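Local coordinates for protein molybdopterin synthase catalytic subunit (Homo sapiens, PDB 5MPO) that converts precursor Z into molybdopterin, as catalytic subunit of molybdopterin synthase, by inserting two sulfur atoms from its thiocarboxylated partner MOCS2A to form the dithiolene, at residues W89-H98 with I110-A121. Residues are numbered along the deposited sequence; the frame is centred on the assembly and turned at random.
Sequences WPVKHIAVFH and IIIAVSSAHRAA
Phe97 and Ile111 exchange a pair of backbone hydrogen bonds, Phe97 N to Ile111 O at 2.8 Å and Ile111 N back to Phe97 O; Ala95 and Ala113 repeat the exchange. The ladder changes character at Ser115. Ser115 N donates to His93 O at 3.0 Å, but the return bond from His93 N goes to the side-chain OG of Ser115, at 3.3 Å, while Ser115 O takes Lys92 N in a nearly straight bond of 2.7 Å. With chi1 at 57°, OG lies between the backbone N and carbonyl carbon of Ser115, close to His93 CB, and it also bonds Val38 O. One serine thus grips both residues at the corner. His93 is held from beyond the pair as well, its NE2 by Glu16 and its ND1 by the amide of Lys19. These antiparallel strands are the central two of the four-stranded mixed sheet of the MoaE fold. Ala95, Phe97 and Ile111 face helix 31-38, whereas Ile110, Ile112 and Val114 face helix 119-136. Val114 CG1 also meets Val91 CG1 at 3.4 Å, the two side chains crossing obliquely, and Val91 packs against helix 73-88. Farther along, Ile110 CB sits 4.2 Å above the His98 ring, offset toward its rim, and His98 NE2 bonds the backbone of another protein's chain. At the opposite end Pro90 CD and Trp89 CD1 approach Ala121, two positions after the predicted substrate-binding residues His118 and Arg119.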
# COMPACT_ATOMS: atom_id res chain seq x y z
N TRP C 89 4.90 15.47 -0.83
CA TRP C 89 3.80 14.85 -0.14
C TRP C 89 3.85 15.13 1.38
O TRP C 89 4.90 15.05 1.97
CB TRP C 89 3.88 13.34 -0.37
CG TRP C 89 3.47 12.91 -1.74
CD1 TRP C 89 2.20 12.98 -2.27
CD2 TRP C 89 4.28 12.32 -2.75
NE1 TRP C 89 2.18 12.47 -3.53
CE2 TRP C 89 3.43 12.06 -3.87
CE3 TRP C 89 5.63 11.95 -2.82
CZ2 TRP C 89 3.89 11.46 -5.06
CZ3 TRP C 89 6.11 11.36 -4.03
CH2 TRP C 89 5.23 11.13 -5.13
N PRO C 90 2.68 15.40 2.03
CA PRO C 90 2.57 15.67 3.48
C PRO C 90 2.61 14.42 4.34
O PRO C 90 1.68 14.16 5.10
CB PRO C 90 1.19 16.32 3.60
CG PRO C 90 0.37 15.69 2.52
CD PRO C 90 1.36 15.56 1.35
N VAL C 91 3.71 13.71 4.29
CA VAL C 91 3.81 12.45 5.04
C VAL C 91 4.40 12.72 6.42
O VAL C 91 5.14 13.67 6.62
CB VAL C 91 4.65 11.39 4.27
CG1 VAL C 91 4.06 11.16 2.88
CG2 VAL C 91 6.14 11.76 4.17
N LYS C 92 4.15 11.82 7.36
CA LYS C 92 4.74 11.95 8.67
C LYS C 92 6.03 11.13 8.78
O LYS C 92 7.09 11.71 8.77
CB LYS C 92 3.73 11.56 9.74
CG LYS C 92 4.21 11.83 11.15
CD LYS C 92 4.62 13.29 11.30
CE LYS C 92 4.83 13.69 12.75
NZ LYS C 92 5.44 15.04 12.80
N HIS C 93 5.89 9.80 8.85
CA HIS C 93 6.96 8.82 8.97
C HIS C 93 7.10 7.91 7.68
O HIS C 93 6.11 7.50 7.06
CB HIS C 93 6.72 7.85 10.16
CG HIS C 93 6.44 8.52 11.47
ND1 HIS C 93 7.26 9.50 11.99
CD2 HIS C 93 5.45 8.33 12.37
CE1 HIS C 93 6.76 9.90 13.15
NE2 HIS C 93 5.67 9.19 13.40
N ILE C 94 8.34 7.54 7.36
CA ILE C 94 8.69 6.63 6.26
C ILE C 94 9.62 5.56 6.88
O ILE C 94 10.56 5.88 7.69
CB ILE C 94 9.43 7.42 5.18
CG1 ILE C 94 8.68 8.70 4.78
CG2 ILE C 94 9.81 6.53 4.05
CD1 ILE C 94 9.44 9.60 3.82
N ALA C 95 9.30 4.30 6.63
CA ALA C 95 10.13 3.21 7.03
C ALA C 95 10.46 2.46 5.77
O ALA C 95 9.57 2.23 4.96
CB ALA C 95 9.40 2.32 7.99
N VAL C 96 11.74 2.12 5.57
CA VAL C 96 12.19 1.28 4.44
C VAL C 96 13.12 0.20 4.93
O VAL C 96 14.21 0.50 5.38
CB VAL C 96 12.92 2.05 3.35
CG1 VAL C 96 13.38 1.07 2.26
CG2 VAL C 96 12.05 3.19 2.81
N PHE C 97 12.67 -1.04 4.83
CA PHE C 97 13.39 -2.17 5.36
C PHE C 97 13.70 -3.07 4.23
O PHE C 97 12.78 -3.53 3.55
CB PHE C 97 12.56 -2.88 6.41
CG PHE C 97 12.68 -2.29 7.76
CD1 PHE C 97 12.26 -1.01 7.99
CD2 PHE C 97 13.26 -2.98 8.79
CE1 PHE C 97 12.38 -0.42 9.25
CE2 PHE C 97 13.39 -2.41 10.06
CZ PHE C 97 12.95 -1.11 10.29
N HIS C 98 14.99 -3.30 3.97
CA HIS C 98 15.36 -4.22 2.90
C HIS C 98 16.21 -5.36 3.44
O HIS C 98 17.13 -5.15 4.20
CB HIS C 98 16.05 -3.47 1.77
CG HIS C 98 16.01 -4.17 0.44
ND1 HIS C 98 16.40 -5.49 0.27
CD2 HIS C 98 15.66 -3.72 -0.79
CE1 HIS C 98 16.31 -5.81 -1.01
NE2 HIS C 98 15.85 -4.77 -1.67
N ILE C 110 11.55 -6.74 1.02
CA ILE C 110 11.41 -5.30 1.20
C ILE C 110 10.08 -5.02 1.87
O ILE C 110 9.09 -5.70 1.60
CB ILE C 110 11.59 -4.49 -0.13
CG1 ILE C 110 11.39 -3.01 0.13
CG2 ILE C 110 10.61 -4.88 -1.20
CD1 ILE C 110 12.14 -2.09 -0.78
N ILE C 111 10.06 -4.03 2.75
CA ILE C 111 8.81 -3.55 3.30
C ILE C 111 9.06 -2.08 3.37
O ILE C 111 10.04 -1.61 3.98
CB ILE C 111 8.49 -4.12 4.69
CG1 ILE C 111 8.24 -5.62 4.65
CG2 ILE C 111 7.27 -3.50 5.33
CD1 ILE C 111 8.11 -6.20 6.06
N ILE C 112 8.15 -1.35 2.74
CA ILE C 112 8.06 0.10 2.78
C ILE C 112 6.72 0.48 3.38
O ILE C 112 5.67 -0.10 3.03
CB ILE C 112 8.15 0.69 1.37
CG1 ILE C 112 9.51 0.36 0.74
CG2 ILE C 112 8.01 2.19 1.44
CD1 ILE C 112 9.59 0.51 -0.76
N ALA C 113 6.76 1.42 4.29
CA ALA C 113 5.58 1.95 4.90
C ALA C 113 5.67 3.49 4.98
O ALA C 113 6.73 4.03 5.27
CB ALA C 113 5.43 1.35 6.28
N VAL C 114 4.54 4.17 4.77
CA VAL C 114 4.40 5.62 4.92
C VAL C 114 3.13 5.94 5.64
O VAL C 114 2.09 5.39 5.27
CB VAL C 114 4.36 6.35 3.54
CG1 VAL C 114 4.29 7.86 3.75
CG2 VAL C 114 5.60 6.00 2.72
N SER C 115 3.20 6.84 6.62
CA SER C 115 1.98 7.38 7.31
C SER C 115 1.75 8.84 6.97
O SER C 115 2.68 9.59 6.82
CB SER C 115 2.08 7.26 8.84
OG SER C 115 3.25 7.93 9.34
N SER C 116 0.50 9.24 6.87
CA SER C 116 0.16 10.67 6.68
C SER C 116 -1.26 10.92 7.20
O SER C 116 -1.99 9.99 7.52
CB SER C 116 0.22 11.06 5.20
OG SER C 116 -0.64 10.20 4.47
N ALA C 117 -1.66 12.18 7.24
CA ALA C 117 -2.99 12.58 7.70
C ALA C 117 -4.10 12.03 6.79
O ALA C 117 -5.10 11.45 7.33
CB ALA C 117 -3.08 14.11 7.90
N HIS C 118 -3.92 12.16 5.46
CA HIS C 118 -4.85 11.61 4.46
C HIS C 118 -4.19 10.63 3.41
O HIS C 118 -2.99 10.60 3.19
CB HIS C 118 -5.61 12.75 3.76
CG HIS C 118 -6.41 13.64 4.69
ND1 HIS C 118 -7.42 13.17 5.51
CD2 HIS C 118 -6.38 14.98 4.89
CE1 HIS C 118 -7.96 14.17 6.18
NE2 HIS C 118 -7.35 15.28 5.82
N ARG C 119 -5.03 9.88 2.72
CA ARG C 119 -4.63 8.61 2.14
C ARG C 119 -3.87 8.65 0.84
O ARG C 119 -3.12 7.73 0.54
CB ARG C 119 -5.86 7.70 1.95
CG ARG C 119 -6.83 8.10 0.83
CD ARG C 119 -8.00 7.16 0.89
NE ARG C 119 -8.95 7.43 -0.16
CZ ARG C 119 -9.86 8.40 -0.13
NH1 ARG C 119 -10.00 9.21 0.93
NH2 ARG C 119 -10.66 8.55 -1.18
N ALA C 120 -4.15 9.67 0.03
CA ALA C 120 -3.48 9.80 -1.26
C ALA C 120 -1.93 9.95 -1.10
O ALA C 120 -1.15 9.41 -1.84
CB ALA C 120 -4.04 11.01 -2.00
N ALA C 121 -1.53 10.70 -0.10
CA ALA C 121 -0.15 10.97 0.16
C ALA C 121 0.59 9.69 0.47
O ALA C 121 1.63 9.41 -0.11
CB ALA C 121 -0.05 11.93 1.31